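Local coordinates for glyoxalase-related enzyme, AraC type (Clostridium phytofermentans, PDB 3BT3), which is of unknown function but belongs to the vicinal oxygen chelate superfamily and is related to glyoxalases, with a probable part in transcription regulation, at residues 41-46 and 139-144; 34-39 and 81-86. One frame throughout, in Å; residues are numbered along the deposited sequence.

Two halves of a vicinal oxygen chelate fold, each built on a beta-alpha-beta-beta-beta pattern, meet in this chain. Contact 2 lies within the first half, where helix 32-41 packs on strand 81-85; contact 1 joins the loop that follows that helix to strand 138-144 of the second half. Their centres are 14 Å apart, and their segments alternate along the chain in the order 34-39, 41-46, 81-86, 139-144. They also touch directly: W45 N probably bonds to F39 O, and L139 CD2 packs on F81 CZ at 4.0 Å, so the two buried contacts adjoin where the halves meet. Both contacts reach the second subunit.

Contact 1 (41-46 and 139-144); sequences EILGWS and LRFFES
L43 reaches the strand 139-144 through a single methyl group, an example of how one branched side chain can join two beta-alpha-beta-beta-beta units. Its CD1 lies 4.0 Å from F141 CZ, at the far end of the phenyl ring, and 4.2 Å from L139 CD1. L43 and F141 extend toward each other from opposite directions, yet the methyl comes to the ring obliquely. L139, two residues earlier on the same side of the strand, instead crosses the L43 side chain at a slant. In L43 the CG lies anti to the carbonyl carbon (chi1 -67°), which carries the branch toward the strand. The same CD1 sits 4.0 Å above one face of the W45 indole, offset toward its rim, so one methyl touches the indole as well as the two strand side chains. Every touching residue is buried, and the contact is wholly apolar. The turn follows helix 32-41, with G44 at positive phi, and the L43 carbonyl and W45 NE1 both bond to Y18 OH of the second subunit. L104 and V108 of helix 101-110 and I131 of strand 126-132 also touch the L43 side chain, while M96 and I98 of strand 92-99 touch F141.

Contact 2 (34-39 and 81-86); sequences KTVKWF and FHLFKG
Helix 34-39 runs nearly antiparallel to strand 81-85, at 155° between their directions, and the axes come within 11.0 Å of each other. Between them T35, V36 and F39 meet L83 and F81, the alternate strand residues whose side chains face the helix. L83 divides its branches between two helix residues: CD1 meets V36 CG2 at 3.7 Å, and CD2 meets T35 CG2 at 4.2 Å. With CG1 of V36 anti to the backbone N (chi1 163°), CG2 lies beside that nitrogen and is the branch that meets L83. T35 turns its methyl, CG2, to L83, while OG1 is hydrogen-bonded to D135 and T29. One helical turn on, F39 is paired with F81. The two side chains cross at about a right angle, with ring planes inclined at 51° and centroids 6.0 Å apart. The nearest atoms are F39 CE2 and F81 CD2, at 4.1 Å. W38, from the same helix, places CZ3 over the centre of one face of the F39 ring, 4.1 Å above it, and V63 of strand 58-64 touches F39, F81 and L83. All five residues that meet across the contact are buried. On the strand's other side, the rings of H82 and F84 each meet F95 of the second subunit edge-to-face. Strand 26-29, helix 32-41 and strands 46-52, 58-64 and 81-85 follow one another in the beta-alpha-beta-beta-beta order of the vicinal oxygen chelate superfamily, which includes glyoxalases and bleomycin resistance proteins, and the last strand lies next to the first in the sheet.

Contact 1 (41-46 and 139-144)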
loop_
_atom_site.group_PDB
_atom_site.type_symbol
_atom_site.label_atom_id
_atom_site.label_comp_id
_atom_site.label_asym_id
_atom_site.label_seq_id
_atom_site.Cartn_x
_atom_site.Cartn_y
_atom_site.Cartn_z
ATOM N N GLU A 41 -8.332 -1.930 -18.701
ATOM C CA GLU A 41 -9.158 -2.896 -19.412
ATOM C C GLU A 41 -9.806 -3.987 -18.584
ATOM O O GLU A 41 -10.912 -4.416 -18.895
ATOM C CB GLU A 41 -8.348 -3.547 -20.531
ATOM C CG GLU A 41 -7.893 -2.581 -21.605
ATOM C CD GLU A 41 -6.965 -3.238 -22.610
ATOM O OE1 GLU A 41 -7.332 -4.315 -23.130
ATOM O OE2 GLU A 41 -5.873 -2.680 -22.875
ATOM N N ILE A 42 -9.134 -4.441 -17.536
ATOM C CA ILE A 42 -9.679 -5.514 -16.730
ATOM C C ILE A 42 -10.402 -5.086 -15.463
ATOM O O ILE A 42 -11.492 -5.586 -15.174
ATOM C CB ILE A 42 -8.587 -6.518 -16.348
ATOM C CG1 ILE A 42 -7.827 -6.968 -17.603
ATOM C CG2 ILE A 42 -9.200 -7.695 -15.620
ATOM C CD1 ILE A 42 -8.713 -7.353 -18.777
ATOM N N LEU A 43 -9.818 -4.171 -14.701
ATOM C CA LEU A 43 -10.454 -3.737 -13.469
ATOM C C LEU A 43 -11.295 -2.479 -13.625
ATOM O O LEU A 43 -12.017 -2.095 -12.706
ATOM C CB LEU A 43 -9.407 -3.513 -12.379
ATOM C CG LEU A 43 -8.667 -4.747 -11.863
ATOM C CD1 LEU A 43 -7.850 -4.353 -10.634
ATOM C CD2 LEU A 43 -9.665 -5.857 -11.511
ATOM N N GLY A 44 -11.197 -1.829 -14.782
ATOM C CA GLY A 44 -11.967 -0.617 -15.000
ATOM C C GLY A 44 -11.434 0.593 -14.248
ATOM O O GLY A 44 -12.182 1.521 -13.946
ATOM N N TRP A 45 -10.143 0.583 -13.938
ATOM C CA TRP A 45 -9.512 1.696 -13.236
ATOM C C TRP A 45 -8.971 2.733 -14.230
ATOM O O TRP A 45 -9.093 2.573 -15.440
ATOM C CB TRP A 45 -8.358 1.183 -12.376
ATOM C CG TRP A 45 -8.774 0.434 -11.158
ATOM C CD1 TRP A 45 -9.884 -0.355 -11.014
ATOM C CD2 TRP A 45 -8.051 0.339 -9.925
ATOM N NE1 TRP A 45 -9.890 -0.934 -9.768
ATOM C CE2 TRP A 45 -8.775 -0.527 -9.081
ATOM C CE3 TRP A 45 -6.856 0.902 -9.453
ATOM C CZ2 TRP A 45 -8.345 -0.848 -7.792
ATOM C CZ3 TRP A 45 -6.428 0.584 -8.173
ATOM C CH2 TRP A 45 -7.173 -0.284 -7.356
ATOM N N SER A 46 -8.370 3.793 -13.709
ATOM C CA SER A 46 -7.796 4.833 -14.546
ATOM C C SER A 46 -6.327 4.970 -14.205
ATOM O O SER A 46 -5.903 4.604 -13.113
ATOM C CB SER A 46 -8.511 6.165 -14.316
ATOM O OG SER A 46 -9.815 6.126 -14.865
ATOM N N LEU A 139 -3.604 -9.676 -6.195
ATOM C CA LEU A 139 -4.405 -8.630 -5.582
ATOM C C LEU A 139 -5.565 -9.315 -4.886
ATOM O O LEU A 139 -6.325 -10.063 -5.514
ATOM C CB LEU A 139 -4.958 -7.659 -6.625
ATOM C CG LEU A 139 -3.968 -6.840 -7.438
ATOM C CD1 LEU A 139 -4.726 -5.854 -8.302
ATOM C CD2 LEU A 139 -3.013 -6.111 -6.498
ATOM N N ARG A 140 -5.700 -9.060 -3.590
ATOM C CA ARG A 140 -6.786 -9.646 -2.817
ATOM C C ARG A 140 -7.923 -8.647 -2.649
ATOM O O ARG A 140 -7.713 -7.492 -2.291
ATOM C CB ARG A 140 -6.273 -10.102 -1.450
ATOM C CG ARG A 140 -5.248 -11.235 -1.533
ATOM C CD ARG A 140 -4.741 -11.658 -0.163
ATOM N NE ARG A 140 -5.834 -12.059 0.712
ATOM C CZ ARG A 140 -5.694 -12.357 2.001
ATOM N NH1 ARG A 140 -4.501 -12.304 2.575
ATOM N NH2 ARG A 140 -6.750 -12.706 2.722
ATOM N N PHE A 141 -9.135 -9.098 -2.932
ATOM C CA PHE A 141 -10.313 -8.253 -2.804
ATOM C C PHE A 141 -11.255 -8.918 -1.808
ATOM O O PHE A 141 -11.458 -10.136 -1.852
ATOM C CB PHE A 141 -11.002 -8.108 -4.163
ATOM C CG PHE A 141 -10.203 -7.316 -5.168
ATOM C CD1 PHE A 141 -10.292 -5.927 -5.211
ATOM C CD2 PHE A 141 -9.355 -7.957 -6.063
ATOM C CE1 PHE A 141 -9.550 -5.187 -6.133
ATOM C CE2 PHE A 141 -8.607 -7.227 -6.990
ATOM C CZ PHE A 141 -8.706 -5.844 -7.027
ATOM N N PHE A 142 -11.818 -8.143 -0.891
ATOM C CA PHE A 142 -12.735 -8.737 0.065
ATOM C C PHE A 142 -13.880 -7.813 0.400
ATOM O O PHE A 142 -13.777 -6.594 0.250
ATOM C CB PHE A 142 -11.993 -9.161 1.349
ATOM C CG PHE A 142 -11.519 -8.011 2.195
ATOM C CD1 PHE A 142 -12.366 -7.417 3.125
ATOM C CD2 PHE A 142 -10.231 -7.505 2.041
ATOM C CE1 PHE A 142 -11.937 -6.330 3.890
ATOM C CE2 PHE A 142 -9.793 -6.423 2.798
ATOM C CZ PHE A 142 -10.649 -5.834 3.725
ATOM N N GLU A 143 -14.983 -8.416 0.826
ATOM C CA GLU A 143 -16.178 -7.685 1.225
ATOM C C GLU A 143 -16.722 -8.404 2.450
ATOM O O GLU A 143 -16.978 -9.617 2.415
ATOM C CB GLU A 143 -17.220 -7.689 0.106
ATOM C CG GLU A 143 -18.428 -6.824 0.407
ATOM C CD GLU A 143 -19.402 -6.728 -0.757
ATOM O OE1 GLU A 143 -20.314 -5.878 -0.689
ATOM O OE2 GLU A 143 -19.267 -7.497 -1.734
ATOM N N SER A 144 -16.876 -7.666 3.541
ATOM C CA SER A 144 -17.371 -8.255 4.774
ATOM C C SER A 144 -18.845 -8.646 4.662
ATOM O O SER A 144 -19.598 -8.060 3.880
ATOM C CB SER A 144 -17.167 -7.278 5.927
ATOM O OG SER A 144 -17.672 -6.003 5.589
#

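Contact 2 (34-39 and 81-86)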
loop_
_atom_site.group_PDB
_atom_site.type_symbol
_atom_site.label_atom_id
_atom_site.label_comp_id
_atom_site.label_asym_id
_atom_site.label_seq_id
_atom_site.Cartn_x
_atom_site.Cartn_y
_atom_site.Cartn_z
ATOM N N LYS A 34 1.877 -1.238 -20.187
ATOM C CA LYS A 34 1.113 -2.484 -20.224
ATOM C C LYS A 34 0.352 -2.693 -18.909
ATOM O O LYS A 34 -0.787 -3.166 -18.916
ATOM C CB LYS A 34 2.038 -3.683 -20.503
ATOM C CG LYS A 34 1.313 -5.035 -20.496
ATOM C CD LYS A 34 2.186 -6.178 -21.011
ATOM C CE LYS A 34 3.208 -6.633 -19.979
ATOM N NZ LYS A 34 2.572 -7.302 -18.800
ATOM N N THR A 35 0.986 -2.336 -17.790
ATOM C CA THR A 35 0.375 -2.471 -16.470
ATOM C C THR A 35 -0.835 -1.555 -16.350
ATOM O O THR A 35 -1.889 -1.959 -15.868
ATOM C CB THR A 35 1.375 -2.117 -15.369
ATOM O OG1 THR A 35 2.432 -3.081 -15.379
ATOM C CG2 THR A 35 0.703 -2.108 -13.996
ATOM N N VAL A 36 -0.674 -0.324 -16.812
ATOM C CA VAL A 36 -1.752 0.654 -16.777
ATOM C C VAL A 36 -2.923 0.238 -17.675
ATOM O O VAL A 36 -4.083 0.459 -17.326
ATOM C CB VAL A 36 -1.231 2.041 -17.216
ATOM C CG1 VAL A 36 -2.379 2.953 -17.578
ATOM C CG2 VAL A 36 -0.414 2.655 -16.105
ATOM N N LYS A 37 -2.621 -0.355 -18.827
ATOM C CA LYS A 37 -3.668 -0.779 -19.751
ATOM C C LYS A 37 -4.456 -1.916 -19.125
ATOM O O LYS A 37 -5.668 -2.029 -19.310
ATOM C CB LYS A 37 -3.067 -1.228 -21.085
ATOM C CG LYS A 37 -2.805 -0.081 -22.041
ATOM C CD LYS A 37 -2.007 -0.526 -23.263
ATOM C CE LYS A 37 -1.957 0.564 -24.347
ATOM N NZ LYS A 37 -1.356 1.854 -23.875
ATOM N N TRP A 38 -3.760 -2.743 -18.356
ATOM C CA TRP A 38 -4.400 -3.864 -17.702
ATOM C C TRP A 38 -5.369 -3.339 -16.638
ATOM O O TRP A 38 -6.540 -3.740 -16.600
ATOM C CB TRP A 38 -3.349 -4.771 -17.066
ATOM C CG TRP A 38 -3.938 -5.977 -16.439
ATOM C CD1 TRP A 38 -4.277 -7.146 -17.061
ATOM C CD2 TRP A 38 -4.324 -6.120 -15.074
ATOM N NE1 TRP A 38 -4.855 -8.010 -16.166
ATOM C CE2 TRP A 38 -4.899 -7.405 -14.936
ATOM C CE3 TRP A 38 -4.242 -5.290 -13.950
ATOM C CZ2 TRP A 38 -5.398 -7.877 -13.713
ATOM C CZ3 TRP A 38 -4.736 -5.761 -12.733
ATOM C CH2 TRP A 38 -5.307 -7.043 -12.629
ATOM N N PHE A 39 -4.889 -2.433 -15.789
ATOM C CA PHE A 39 -5.737 -1.877 -14.753
ATOM C C PHE A 39 -6.962 -1.218 -15.367
ATOM O O PHE A 39 -8.030 -1.188 -14.758
ATOM C CB PHE A 39 -4.977 -0.846 -13.915
ATOM C CG PHE A 39 -4.296 -1.424 -12.713
ATOM C CD1 PHE A 39 -2.992 -1.897 -12.791
ATOM C CD2 PHE A 39 -4.965 -1.502 -11.498
ATOM C CE1 PHE A 39 -2.369 -2.437 -11.684
ATOM C CE2 PHE A 39 -4.350 -2.042 -10.379
ATOM C CZ PHE A 39 -3.056 -2.508 -10.468
ATOM N N PHE A 81 -2.541 2.864 -6.548
ATOM C CA PHE A 81 -1.198 2.294 -6.465
ATOM C C PHE A 81 -0.200 3.241 -7.116
ATOM O O PHE A 81 -0.491 3.841 -8.151
ATOM C CB PHE A 81 -1.123 0.953 -7.202
ATOM C CG PHE A 81 -1.793 -0.182 -6.485
ATOM C CD1 PHE A 81 -1.116 -0.898 -5.501
ATOM C CD2 PHE A 81 -3.102 -0.540 -6.797
ATOM C CE1 PHE A 81 -1.735 -1.958 -4.835
ATOM C CE2 PHE A 81 -3.733 -1.595 -6.137
ATOM C CZ PHE A 81 -3.046 -2.307 -5.155
ATOM N N HIS A 82 0.962 3.400 -6.497
ATOM C CA HIS A 82 2.018 4.217 -7.078
ATOM C C HIS A 82 2.757 3.193 -7.926
ATOM O O HIS A 82 2.994 2.084 -7.462
ATOM C CB HIS A 82 2.979 4.747 -6.014
ATOM C CG HIS A 82 2.418 5.850 -5.177
ATOM N ND1 HIS A 82 2.029 5.669 -3.866
ATOM C CD2 HIS A 82 2.192 7.156 -5.463
ATOM C CE1 HIS A 82 1.586 6.817 -3.381
ATOM N NE2 HIS A 82 1.676 7.733 -4.328
ATOM N N LEU A 83 3.096 3.543 -9.160
ATOM C CA LEU A 83 3.813 2.619 -10.039
ATOM C C LEU A 83 5.252 3.087 -10.259
ATOM O O LEU A 83 5.485 4.231 -10.661
ATOM C CB LEU A 83 3.101 2.515 -11.391
ATOM C CG LEU A 83 1.597 2.194 -11.353
ATOM C CD1 LEU A 83 0.972 2.472 -12.718
ATOM C CD2 LEU A 83 1.383 0.747 -10.960
ATOM N N PHE A 84 6.201 2.191 -9.988
ATOM C CA PHE A 84 7.634 2.444 -10.144
ATOM C C PHE A 84 8.238 1.377 -11.062
ATOM O O PHE A 84 7.752 0.246 -11.111
ATOM C CB PHE A 84 8.343 2.357 -8.786
ATOM C CG PHE A 84 7.869 3.359 -7.782
ATOM C CD1 PHE A 84 8.298 4.684 -7.842
ATOM C CD2 PHE A 84 6.977 2.987 -6.784
ATOM C CE1 PHE A 84 7.843 5.629 -6.915
ATOM C CE2 PHE A 84 6.518 3.923 -5.856
ATOM C CZ PHE A 84 6.952 5.248 -5.925
ATOM N N LYS A 85 9.308 1.729 -11.772
ATOM C CA LYS A 85 9.978 0.778 -12.656
ATOM C C LYS A 85 10.757 -0.213 -11.792
ATOM O O LYS A 85 11.473 0.187 -10.872
ATOM C CB LYS A 85 10.953 1.498 -13.588
ATOM C CG LYS A 85 10.999 0.916 -14.990
ATOM C CD LYS A 85 12.414 0.607 -15.455
ATOM C CE LYS A 85 13.231 1.855 -15.673
ATOM N NZ LYS A 85 12.590 2.735 -16.680
ATOM N N GLY A 86 10.611 -1.505 -12.079
ATOM C CA GLY A 86 11.326 -2.512 -11.316
ATOM C C GLY A 86 10.745 -3.904 -11.457
ATOM O O GLY A 86 9.765 -4.105 -12.172
#